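Local coordinates for deoxyribose-phosphate aldolase (Toxoplasma gondii, PDB 4EIV), which adopts the eight-stranded parallel beta/alpha barrel (TIM barrel) of the deoxyribose-phosphate aldolase family, here in an assembly of two chains, at residues Q184-S187 and T192-T195; I121-M126 and E161-D166; C48-K53 and E278-Y283. All coordinates share one frame; numbering follows the deposited sequence. Where two conformers were deposited one is given.

How the contacts relate
All three contacts belong to one TIM barrel, mostly in its loops and helices. Contact 1 lies deepest, its centre about 9 Å from that of the chain. It folds one strand-to-helix loop on itself, using small side chains and hydroxyls that meet E237. Contacts 2 and 3 are more peripheral, their centres about 18 Å from that of the chain and on opposite sides of it. Contact 2 joins two such loops through a glutamine amide and an indole, while contact 3 sets an arginine against the end of a helix. Contacts 1 and 2 touch through T192 and L162; contact 3 stands apart, about 22 Å from contact 2 between nearest atoms.

Contact 1: residues Q184-S187 and T192-T195; sequences QTSS and THAT
S186 turns its side chain into the opposing backbone of H193 and A194, inside the single loop that runs from barrel strand 182-184 to helix 196-210. Taken from the root, S186 CB packs 3.8 Å from H193 CA. One bond further on, S186 OG comes within 3.4 Å of that same H193 CA, and it approaches the H193 ring obliquely. It is also 3.4 Å from A194 N, but the angle there is too poor for a hydrogen bond, so this is packing and not a bond. A chi1 of 44° places the hydroxyl between the S186 backbone N and carbonyl carbon, where T185 OG1 donates to S186 OG at 2.8 Å. Beyond the two segments S186 OG is hydrogen-bonded to E237 OE2, an atom that H193 ND1 also meets, and T185 OG1 is bonded to E237 N.

Beside this polar group, T185 brings both its branches to one methyl: T185 OG1 lies 3.6 Å from A194 CB and T185 CG2 3.9 Å from it. Toward T192 and S187 a water gives a 2.9 Å hydrogen bond to T192 O, and its link to S187 N is weak. Within the first segment Q184 NE2 donates to S186 O at 3.0 Å with an N-H...O angle of 164°, and S186 O lies close to the plane of the Q184 amide.

With no direct hydrogen bond between the segments, the loop is closed by van der Waals contact, one water and a shared partner. Two hydroxyls and an imidazole nitrogen converge on E237, at the end of strand 233-237, which probably fixes their orientation and would lower the cost of burying the T185 and S186 hydroxyls.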
ATOM      1  N   GLN A 184       0.021 -12.630 -15.820  1.00 23.11           N
ATOM      2  CA  GLN A 184      -1.389 -12.362 -15.790  1.00 23.74           C
ATOM      3  C   GLN A 184      -2.087 -13.706 -15.898  1.00 23.40           C
ATOM      4  O   GLN A 184      -1.799 -14.519 -16.773  1.00 23.29           O
ATOM      5  CB  GLN A 184      -1.770 -11.420 -16.929  1.00 23.67           C
ATOM      6  CG  GLN A 184      -3.276 -11.163 -17.047  1.00 23.60           C
ATOM      7  CD  GLN A 184      -3.624 -10.060 -18.047  1.00 24.65           C
ATOM      8  OE1 GLN A 184      -2.838  -9.144 -18.280  1.00 26.86           O
ATOM      9  NE2 GLN A 184      -4.797 -10.172 -18.648  1.00 26.21           N
ATOM     10  N   THR A 185      -3.055 -13.937 -15.028  1.00 22.30           N
ATOM     11  CA  THR A 185      -3.699 -15.239 -14.957  1.00 22.53           C
ATOM     12  C   THR A 185      -4.409 -15.667 -16.227  1.00 23.08           C
ATOM     13  O   THR A 185      -4.341 -16.812 -16.621  1.00 25.81           O
ATOM     14  CB  THR A 185      -4.762 -15.279 -13.811  1.00 22.72           C
ATOM     15  OG1 THR A 185      -5.751 -14.246 -13.995  1.00 23.00           O
ATOM     16  CG2 THR A 185      -4.112 -15.137 -12.449  1.00 24.17           C
ATOM     17  N   SER A 186      -5.096 -14.737 -16.853  1.00 23.37           N
ATOM     18  CA  SER A 186      -6.141 -15.102 -17.837  1.00 24.03           C
ATOM     19  C   SER A 186      -6.507 -13.892 -18.654  1.00 24.44           C
ATOM     20  O   SER A 186      -6.251 -12.739 -18.267  1.00 24.68           O
ATOM     21  CB  SER A 186      -7.373 -15.674 -17.103  1.00 25.03           C
ATOM     22  OG  SER A 186      -7.704 -14.887 -15.960  1.00 24.46           O
ATOM     23  N   SER A 187      -7.037 -14.165 -19.838  0.50 26.01           N
ATOM     24  CA  SER A 187      -7.336 -13.167 -20.849  0.50 27.26           C
ATOM     25  C   SER A 187      -8.470 -12.175 -20.629  0.50 28.61           C
ATOM     26  O   SER A 187      -8.394 -11.029 -21.104  0.50 29.30           O
ATOM     27  CB  SER A 187      -7.693 -13.911 -22.135  0.50 27.76           C
ATOM     28  OG  SER A 187      -8.582 -13.113 -22.877  0.50 26.66           O
ATOM     29  N   THR A 192     -13.031 -18.948 -18.459  1.00 32.62           N
ATOM     30  CA  THR A 192     -12.608 -19.054 -17.064  1.00 31.90           C
ATOM     31  C   THR A 192     -11.526 -17.995 -16.801  1.00 28.97           C
ATOM     32  O   THR A 192     -10.867 -17.458 -17.702  1.00 29.86           O
ATOM     33  CB  THR A 192     -12.141 -20.472 -16.693  1.00 32.68           C
ATOM     34  OG1 THR A 192     -10.959 -20.788 -17.424  1.00 36.16           O
ATOM     35  CG2 THR A 192     -13.243 -21.513 -16.986  1.00 36.29           C
ATOM     36  N   HIS A 193     -11.342 -17.703 -15.528  1.00 26.55           N
ATOM     37  CA  HIS A 193     -10.504 -16.604 -15.082  1.00 25.82           C
ATOM     38  C   HIS A 193      -9.715 -17.043 -13.871  1.00 24.94           C
ATOM     39  O   HIS A 193      -9.598 -18.238 -13.593  1.00 27.11           O
ATOM     40  CB  HIS A 193     -11.421 -15.419 -14.769  1.00 26.49           C
ATOM     41  CG  HIS A 193     -12.300 -15.057 -15.922  1.00 28.07           C
ATOM     42  ND1 HIS A 193     -11.856 -14.280 -16.967  1.00 28.78           N
ATOM     43  CD2 HIS A 193     -13.572 -15.411 -16.224  1.00 29.24           C
ATOM     44  CE1 HIS A 193     -12.824 -14.153 -17.858  1.00 28.99           C
ATOM     45  NE2 HIS A 193     -13.878 -14.830 -17.434  1.00 30.06           N
ATOM     46  N   ALA A 194      -9.175 -16.096 -13.122  1.00 23.85           N
ATOM     47  CA  ALA A 194      -8.383 -16.445 -11.965  1.00 24.33           C
ATOM     48  C   ALA A 194      -9.176 -17.242 -10.962  1.00 24.67           C
ATOM     49  O   ALA A 194     -10.361 -16.990 -10.731  1.00 26.51           O
ATOM     50  CB  ALA A 194      -7.842 -15.187 -11.267  1.00 24.46           C
ATOM     51  N   THR A 195      -8.496 -18.202 -10.342  1.00 24.68           N
ATOM     52  CA  THR A 195      -9.062 -18.912  -9.190  1.00 25.68           C
ATOM     53  C   THR A 195      -8.004 -18.918  -8.092  1.00 25.27           C
ATOM     54  O   THR A 195      -6.825 -18.637  -8.337  1.00 24.34           O
ATOM     55  CB  THR A 195      -9.414 -20.360  -9.486  1.00 27.73           C
ATOM     56  OG1 THR A 195      -8.237 -21.041  -9.912  1.00 28.52           O
ATOM     57  CG2 THR A 195     -10.530 -20.484 -10.546  1.00 29.58           C
TER
HETATM   58  O   HOH W   1      -9.283 -16.035 -19.702  1.00 73.98           O

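Contact 2: residues I121-M126 and E161-D166; sequences IDWRRM and ELQGGD
Two strand-to-helix loops of the barrel, those following strands 116-120 and 152-156, meet where W123 packs against E161 and Q163. The indole presents the six-membered part of its ring. W123 CH2 lies 3.5 Å from E161 CD, and W123 CZ3 is 3.7 Å from E161 CB, so the whole glutamate chain runs across this corner. Its carboxylate sits obliquely, its plane turned 53° from that of the indole, which does not amount to a stack.

Q163 meets the same six-membered ring one atom further round, at CE3, and comes close to W123 CB. Its amide stands nearly perpendicular to the indole, with Q163 NE2 at the ring edge, 3.9 Å from W123 CE3. The same nitrogen donates to the backbone, Q163 NE2 to W123 O, over 3.0 Å and at an N-H...O angle of 156°. The donor arrives well above the carbonyl plane, 51° out of it, while M126 N, three residues on, takes the opposite face. Q163 NE2 is also hydrogen-bonded to N127 OD1, and it packs 4.0 Å from M126 CB.

On its own segment W123 is covered by R124. R124 CG lies over one indole face, and the R124 guanidinium has W123 CZ2 3.3 Å above its plane, near the centre. That arginine forms a salt bridge with E94, and R124 NH2 and E161 OE2 are 5.1 Å apart, a separation too wide for a bond though the opposite charges may still attract.

One amide nitrogen is therefore gripped by two oxygens, W123 O and N127 OD1. In this conformer the two bonds orient the Q163 amide; a second conformer of Q163 was also deposited. W123 O in turn has two donors, so the W123 carbonyl is satisfied from both faces.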
ATOM      1  N   ILE A 121      -0.181 -16.069 -24.628  1.00 23.03           N
ATOM      2  CA  ILE A 121       0.609 -17.177 -25.121  1.00 23.36           C
ATOM      3  C   ILE A 121      -0.223 -18.129 -25.987  1.00 22.59           C
ATOM      4  O   ILE A 121      -1.458 -18.127 -25.931  1.00 22.90           O
ATOM      5  CB  ILE A 121       1.274 -17.983 -23.953  1.00 23.17           C
ATOM      6  CG1 ILE A 121       0.234 -18.676 -23.068  1.00 23.69           C
ATOM      7  CG2 ILE A 121       2.186 -17.079 -23.131  1.00 26.28           C
ATOM      8  CD1 ILE A 121       0.831 -19.752 -22.124  1.00 26.12           C
ATOM      9  N   ASP A 122       0.463 -19.021 -26.704  1.00 23.39           N
ATOM     10  CA  ASP A 122      -0.204 -20.087 -27.461  1.00 23.70           C
ATOM     11  C   ASP A 122      -0.419 -21.206 -26.442  1.00 23.35           C
ATOM     12  O   ASP A 122       0.288 -22.211 -26.394  1.00 23.41           O
ATOM     13  CB  ASP A 122       0.671 -20.532 -28.646  1.00 23.64           C
ATOM     14  CG  ASP A 122      -0.102 -21.355 -29.680  1.00 24.39           C
ATOM     15  OD1 ASP A 122      -1.263 -21.775 -29.413  1.00 25.18           O
ATOM     16  OD2 ASP A 122       0.464 -21.578 -30.782  1.00 25.17           O
ATOM     17  N   TRP A 123      -1.455 -21.040 -25.628  1.00 23.56           N
ATOM     18  CA  TRP A 123      -1.706 -21.938 -24.503  1.00 24.48           C
ATOM     19  C   TRP A 123      -2.070 -23.350 -24.970  1.00 24.63           C
ATOM     20  O   TRP A 123      -1.793 -24.327 -24.282  1.00 25.13           O
ATOM     21  CB  TRP A 123      -2.809 -21.362 -23.592  1.00 25.30           C
ATOM     22  CG  TRP A 123      -4.057 -20.994 -24.329  1.00 29.02           C
ATOM     23  CD1 TRP A 123      -4.393 -19.755 -24.881  1.00 29.02           C
ATOM     24  CD2 TRP A 123      -5.152 -21.848 -24.583  1.00 31.51           C
ATOM     25  NE1 TRP A 123      -5.604 -19.827 -25.466  1.00 33.04           N
ATOM     26  CE2 TRP A 123      -6.112 -21.094 -25.294  1.00 30.66           C
ATOM     27  CE3 TRP A 123      -5.409 -23.182 -24.307  1.00 31.40           C
ATOM     28  CZ2 TRP A 123      -7.306 -21.637 -25.719  1.00 33.29           C
ATOM     29  CZ3 TRP A 123      -6.621 -23.726 -24.707  1.00 33.55           C
ATOM     30  CH2 TRP A 123      -7.542 -22.957 -25.419  1.00 33.81           C
ATOM     31  N   ARG A 124      -2.632 -23.454 -26.169  1.00 24.49           N
ATOM     32  CA  ARG A 124      -3.009 -24.771 -26.684  1.00 25.31           C
ATOM     33  C   ARG A 124      -1.808 -25.687 -26.835  1.00 25.83           C
ATOM     34  O   ARG A 124      -1.908 -26.918 -26.686  1.00 27.24           O
ATOM     35  CB  ARG A 124      -3.729 -24.626 -28.026  1.00 25.22           C
ATOM     36  CG  ARG A 124      -5.128 -24.087 -27.910  1.00 26.40           C
ATOM     37  CD  ARG A 124      -5.764 -23.932 -29.290  1.00 26.84           C
ATOM     38  NE  ARG A 124      -7.115 -23.431 -29.200  1.00 26.84           N
ATOM     39  CZ  ARG A 124      -7.462 -22.155 -29.091  1.00 26.08           C
ATOM     40  NH1 ARG A 124      -6.535 -21.201 -29.095  1.00 27.45           N
ATOM     41  NH2 ARG A 124      -8.752 -21.846 -29.001  1.00 29.26           N
ATOM     42  N   ARG A 125      -0.645 -25.110 -27.138  1.00 25.64           N
ATOM     43  CA  ARG A 125       0.531 -25.922 -27.364  1.00 26.55           C
ATOM     44  C   ARG A 125       0.944 -26.757 -26.164  1.00 26.75           C
ATOM     45  O   ARG A 125       1.490 -27.846 -26.308  1.00 28.07           O
ATOM     46  CB  ARG A 125       1.682 -25.035 -27.805  1.00 25.41           C
ATOM     47  CG  ARG A 125       1.454 -24.274 -29.102  1.00 25.36           C
ATOM     48  CD  ARG A 125       1.477 -25.180 -30.308  1.00 26.29           C
ATOM     49  NE  ARG A 125       1.253 -24.419 -31.534  1.00 26.26           N
ATOM     50  CZ  ARG A 125       1.401 -24.928 -32.750  1.00 26.63           C
ATOM     51  NH1 ARG A 125       1.185 -24.184 -33.829  1.00 27.93           N
ATOM     52  NH2 ARG A 125       1.791 -26.185 -32.884  1.00 28.49           N
ATOM     53  N   MET A 126       0.653 -26.247 -24.971  1.00 30.21           N
ATOM     54  CA  MET A 126       0.951 -26.965 -23.733  1.00 30.96           C
ATOM     55  C   MET A 126       0.170 -28.274 -23.615  1.00 32.39           C
ATOM     56  O   MET A 126       0.619 -29.224 -22.952  1.00 33.36           O
ATOM     57  CB  MET A 126       0.638 -26.074 -22.528  1.00 30.88           C
ATOM     58  CG  MET A 126       1.430 -24.785 -22.466  1.00 29.96           C
ATOM     59  SD  MET A 126       3.214 -24.985 -22.312  1.00 33.63           S
ATOM     60  CE  MET A 126       3.237 -25.631 -20.651  1.00 30.30           C
ATOM     61  N   GLU A 161      -9.569 -21.594 -21.090  1.00 41.97           N
ATOM     62  CA  GLU A 161      -9.792 -23.036 -20.982  1.00 44.17           C
ATOM     63  C   GLU A 161      -9.025 -23.608 -19.797  1.00 44.26           C
ATOM     64  O   GLU A 161      -7.860 -23.245 -19.556  1.00 43.64           O
ATOM     65  CB  GLU A 161      -9.413 -23.777 -22.253  1.00 45.35           C
ATOM     66  CG  GLU A 161     -10.398 -23.592 -23.394  1.00 48.55           C
ATOM     67  CD  GLU A 161     -10.344 -24.730 -24.417  1.00 52.60           C
ATOM     68  OE1 GLU A 161      -9.615 -25.735 -24.197  1.00 53.19           O
ATOM     69  OE2 GLU A 161     -11.049 -24.621 -25.443  1.00 56.79           O
ATOM     70  N   LEU A 162      -9.689 -24.513 -19.077  1.00 45.49           N
ATOM     71  CA  LEU A 162      -9.115 -25.154 -17.890  1.00 45.63           C
ATOM     72  C   LEU A 162      -7.969 -26.117 -18.244  1.00 44.61           C
ATOM     73  O   LEU A 162      -8.173 -27.083 -18.992  1.00 46.99           O
ATOM     74  CB  LEU A 162     -10.205 -25.923 -17.110  1.00 47.73           C
ATOM     75  CG  LEU A 162     -11.416 -25.191 -16.473  1.00 48.74           C
ATOM     76  CD1 LEU A 162     -12.515 -26.152 -15.983  1.00 50.47           C
ATOM     77  CD2 LEU A 162     -10.985 -24.275 -15.335  1.00 47.88           C
ATOM     78  N   GLN A 163      -6.781 -25.834 -17.712  0.60 42.32           N
ATOM     79  CA  GLN A 163      -5.600 -26.671 -17.909  0.60 40.40           C
ATOM     80  C   GLN A 163      -5.045 -27.116 -16.557  0.60 40.38           C
ATOM     81  O   GLN A 163      -5.216 -26.428 -15.537  0.60 39.77           O
ATOM     82  CB  GLN A 163      -4.542 -25.920 -18.721  0.60 38.00           C
ATOM     83  CG  GLN A 163      -4.953 -25.686 -20.173  0.60 35.91           C
ATOM     84  CD  GLN A 163      -3.930 -24.857 -20.950  0.60 31.10           C
ATOM     85  OE1 GLN A 163      -3.717 -23.673 -20.663  0.60 30.52           O
ATOM     86  NE2 GLN A 163      -3.319 -25.468 -21.962  0.60 29.65           N
ATOM     87  N   GLY A 164      -4.375 -28.268 -16.554  1.00 40.80           N
ATOM     88  CA  GLY A 164      -3.816 -28.842 -15.334  1.00 40.33           C
ATOM     89  C   GLY A 164      -2.761 -27.964 -14.673  1.00 38.31           C
ATOM     90  O   GLY A 164      -2.138 -27.091 -15.313  1.00 36.33           O
ATOM     91  N   GLY A 165      -2.544 -28.229 -13.389  1.00 38.83           N
ATOM     92  CA  GLY A 165      -1.609 -27.471 -12.588  1.00 38.52           C
ATOM     93  C   GLY A 165      -0.194 -27.544 -13.106  1.00 37.44           C
ATOM     94  O   GLY A 165       0.506 -26.541 -13.089  1.00 36.33           O
ATOM     95  N   ASP A 166       0.239 -28.718 -13.564  1.00 38.46           N
ATOM     96  CA  ASP A 166       1.593 -28.842 -14.104  1.00 38.79           C
ATOM     97  C   ASP A 166       1.771 -27.875 -15.274  1.00 35.42           C
ATOM     98  O   ASP A 166       2.834 -27.267 -15.399  1.00 34.36           O
ATOM     99  CB  ASP A 166       1.889 -30.278 -14.558  1.00 41.05           C
ATOM    100  CG  ASP A 166       3.306 -30.445 -15.133  1.00 45.51           C
ATOM    101  OD1 ASP A 166       4.295 -30.201 -14.401  1.00 50.41           O
ATOM    102  OD2 ASP A 166       3.429 -30.878 -16.311  1.00 51.34           O
TER

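Contact 3: residues C48-K53 and E278-Y283; sequences CKIAAK and ELRDCY
R280 carries this contact almost alone, stretching from helix 273-284 to the C-terminal end of helix 41-52. The tight part lies at its guanidinium. R280 NE is 2.8 Å and R280 NH2 3.0 Å from I50 O, which sits at the edge of the group near its plane. Both hydrogen bonds are weak, with N-H...O angles of 128° and 127°, as expected when two donors of one group share one acceptor. K53 O lies over a guanidinium face, 3.1 Å from R280 NH2, at an angle too poor for bonding. Extended through chi2 and then bent at chi3, -71°, the chain turns its guanidinium toward these carbonyls, whose partial negative charge at a helix end probably suits the cation. R280 NH1 bonds to P55 O just beyond.

The looser side rests on carbon: the I50 CG2 methyl lies at the guanidinium edge, 3.9 Å from R280 NE, and K53 CD is 3.9 Å from R280 CD where the two chains cross. The exposed K53 bridges from its ammonium to E284, at the end of the same helix as R280.

These helices follow the first and last barrel strands, 30-34 and 267-271, and are thus neighbours where the ring closes. C48 packs on helix 67-74, L279 on helices 17-27 and 243-257, and Y283 on M251 of the second subunit.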
ATOM      1  N   CYS A  48     -13.425   4.249 -20.616  1.00 32.03           N
ATOM      2  CA  CYS A  48     -12.335   5.156 -20.263  1.00 32.39           C
ATOM      3  C   CYS A  48     -12.747   6.296 -19.346  1.00 33.32           C
ATOM      4  O   CYS A  48     -11.982   6.694 -18.477  1.00 32.95           O
ATOM      5  CB  CYS A  48     -11.665   5.733 -21.512  1.00 33.07           C
ATOM      6  SG  CYS A  48     -10.637   4.542 -22.375  1.00 33.43           S
ATOM      7  N   LYS A  49     -13.952   6.815 -19.544  0.50 34.36           N
ATOM      8  CA  LYS A  49     -14.443   7.910 -18.717  0.50 35.47           C
ATOM      9  C   LYS A  49     -14.589   7.501 -17.257  0.50 34.52           C
ATOM     10  O   LYS A  49     -14.208   8.259 -16.362  0.50 35.14           O
ATOM     11  CB  LYS A  49     -15.748   8.445 -19.290  0.50 37.12           C
ATOM     12  CG  LYS A  49     -15.509   9.256 -20.554  0.50 39.61           C
ATOM     13  CD  LYS A  49     -16.780   9.562 -21.316  0.50 41.68           C
ATOM     14  CE  LYS A  49     -16.467  10.235 -22.644  0.50 43.44           C
ATOM     15  NZ  LYS A  49     -17.680  10.433 -23.490  0.50 46.69           N
ATOM     16  N   ILE A  50     -15.116   6.302 -17.013  1.00 33.71           N
ATOM     17  CA  ILE A  50     -15.263   5.799 -15.633  1.00 32.68           C
ATOM     18  C   ILE A  50     -13.877   5.397 -15.075  1.00 31.18           C
ATOM     19  O   ILE A  50     -13.577   5.644 -13.916  1.00 31.24           O
ATOM     20  CB  ILE A  50     -16.281   4.653 -15.517  1.00 32.81           C
ATOM     21  CG1 ILE A  50     -17.645   5.110 -16.047  1.00 35.75           C
ATOM     22  CG2 ILE A  50     -16.363   4.152 -14.069  1.00 32.93           C
ATOM     23  CD1 ILE A  50     -18.220   6.337 -15.365  1.00 39.93           C
ATOM     24  N   ALA A  51     -13.022   4.827 -15.921  1.00 30.41           N
ATOM     25  CA  ALA A  51     -11.656   4.490 -15.516  1.00 29.53           C
ATOM     26  C   ALA A  51     -10.861   5.719 -15.050  1.00 30.46           C
ATOM     27  O   ALA A  51     -10.188   5.684 -14.021  1.00 29.98           O
ATOM     28  CB  ALA A  51     -10.906   3.812 -16.688  1.00 29.54           C
ATOM     29  N   ALA A  52     -11.003   6.821 -15.784  1.00 31.17           N
ATOM     30  CA  ALA A  52     -10.212   8.018 -15.550  1.00 32.31           C
ATOM     31  C   ALA A  52     -10.778   9.016 -14.550  1.00 32.84           C
ATOM     32  O   ALA A  52     -10.083   9.961 -14.205  1.00 34.36           O
ATOM     33  CB  ALA A  52      -9.933   8.728 -16.887  1.00 33.17           C
ATOM     34  N   LYS A  53     -12.012   8.817 -14.091  1.00 32.87           N
ATOM     35  CA  LYS A  53     -12.630   9.710 -13.108  1.00 34.27           C
ATOM     36  C   LYS A  53     -11.809   9.681 -11.821  1.00 33.67           C
ATOM     37  O   LYS A  53     -11.357   8.622 -11.395  1.00 32.29           O
ATOM     38  CB  LYS A  53     -14.065   9.264 -12.820  1.00 34.62           C
ATOM     39  CG  LYS A  53     -14.858  10.212 -11.912  1.00 38.20           C
ATOM     40  CD  LYS A  53     -16.314   9.746 -11.795  1.00 41.94           C
ATOM     41  CE  LYS A  53     -17.220  10.755 -11.087  1.00 46.46           C
ATOM     42  NZ  LYS A  53     -16.821  11.043  -9.695  1.00 48.86           N
ATOM     43  N   GLU A 278     -19.097  -0.941  -9.936  1.00 30.12           N
ATOM     44  CA  GLU A 278     -19.412  -1.344  -8.568  1.00 30.19           C
ATOM     45  C   GLU A 278     -18.391  -0.738  -7.601  1.00 29.66           C
ATOM     46  O   GLU A 278     -18.742  -0.194  -6.554  1.00 30.08           O
ATOM     47  CB  GLU A 278     -19.409  -2.872  -8.417  1.00 30.37           C
ATOM     48  CG  GLU A 278     -19.817  -3.310  -6.992  1.00 31.34           C
ATOM     49  CD  GLU A 278     -19.748  -4.809  -6.737  1.00 34.57           C
ATOM     50  OE1 GLU A 278     -19.217  -5.564  -7.569  1.00 34.74           O
ATOM     51  OE2 GLU A 278     -20.275  -5.231  -5.689  1.00 36.42           O
ATOM     52  N   LEU A 279     -17.123  -0.790  -7.981  1.00 28.92           N
ATOM     53  CA  LEU A 279     -16.067  -0.266  -7.124  1.00 29.23           C
ATOM     54  C   LEU A 279     -16.214   1.238  -6.951  1.00 29.90           C
ATOM     55  O   LEU A 279     -16.169   1.752  -5.828  1.00 30.42           O
ATOM     56  CB  LEU A 279     -14.689  -0.566  -7.709  1.00 28.34           C
ATOM     57  CG  LEU A 279     -14.288  -2.040  -7.835  1.00 28.21           C
ATOM     58  CD1 LEU A 279     -12.930  -2.152  -8.525  1.00 30.00           C
ATOM     59  CD2 LEU A 279     -14.265  -2.741  -6.486  1.00 29.34           C
ATOM     60  N   ARG A 280     -16.398   1.940  -8.066  1.00 31.11           N
ATOM     61  CA  ARG A 280     -16.462   3.389  -8.025  1.00 32.76           C
ATOM     62  C   ARG A 280     -17.704   3.874  -7.279  1.00 33.17           C
ATOM     63  O   ARG A 280     -17.628   4.822  -6.480  1.00 33.99           O
ATOM     64  CB  ARG A 280     -16.324   4.004  -9.419  1.00 34.87           C
ATOM     65  CG  ARG A 280     -15.901   5.441  -9.285  1.00 36.91           C
ATOM     66  CD  ARG A 280     -15.489   6.089 -10.554  1.00 36.16           C
ATOM     67  NE  ARG A 280     -14.218   5.666 -11.148  1.00 31.90           N
ATOM     68  CZ  ARG A 280     -13.002   5.940 -10.674  1.00 29.55           C
ATOM     69  NH1 ARG A 280     -12.810   6.494  -9.474  1.00 30.43           N
ATOM     70  NH2 ARG A 280     -11.956   5.586 -11.383  1.00 29.79           N
ATOM     71  N   ASP A 281     -18.840   3.212  -7.493  1.00 33.51           N
ATOM     72  CA  ASP A 281     -20.062   3.556  -6.777  1.00 35.03           C
ATOM     73  C   ASP A 281     -19.874   3.408  -5.265  1.00 33.88           C
ATOM     74  O   ASP A 281     -20.327   4.248  -4.480  1.00 34.88           O
ATOM     75  CB  ASP A 281     -21.245   2.718  -7.282  1.00 35.90           C
ATOM     76  CG  ASP A 281     -21.678   3.105  -8.712  1.00 39.57           C
ATOM     77  OD1 ASP A 281     -21.149   4.089  -9.287  1.00 41.33           O
ATOM     78  OD2 ASP A 281     -22.551   2.415  -9.273  1.00 42.16           O
ATOM     79  N   CYS A 282     -19.187   2.345  -4.864  0.50 32.45           N
ATOM     80  CA  CYS A 282     -18.932   2.088  -3.461  0.50 31.91           C
ATOM     81  C   CYS A 282     -18.046   3.183  -2.868  0.50 31.58           C
ATOM     82  O   CYS A 282     -18.375   3.772  -1.838  0.50 32.53           O
ATOM     83  CB  CYS A 282     -18.268   0.727  -3.293  0.50 30.82           C
ATOM     84  SG  CYS A 282     -17.987   0.277  -1.568  0.50 31.82           S
ATOM     85  N   TYR A 283     -16.920   3.453  -3.517  1.00 30.82           N
ATOM     86  CA  TYR A 283     -16.014   4.482  -3.042  1.00 30.72           C
ATOM     87  C   TYR A 283     -16.657   5.860  -2.946  1.00 32.01           C
ATOM     88  O   TYR A 283     -16.454   6.590  -1.957  1.00 31.72           O
ATOM     89  CB  TYR A 283     -14.763   4.583  -3.911  1.00 29.69           C
ATOM     90  CG  TYR A 283     -13.968   5.800  -3.552  1.00 30.98           C
ATOM     91  CD1 TYR A 283     -13.325   5.883  -2.324  1.00 30.26           C
ATOM     92  CD2 TYR A 283     -13.917   6.906  -4.402  1.00 30.54           C
ATOM     93  CE1 TYR A 283     -12.630   7.017  -1.953  1.00 29.92           C
ATOM     94  CE2 TYR A 283     -13.215   8.053  -4.041  1.00 31.86           C
ATOM     95  CZ  TYR A 283     -12.576   8.099  -2.809  1.00 31.02           C
ATOM     96  OH  TYR A 283     -11.857   9.201  -2.443  1.00 32.77           O
TER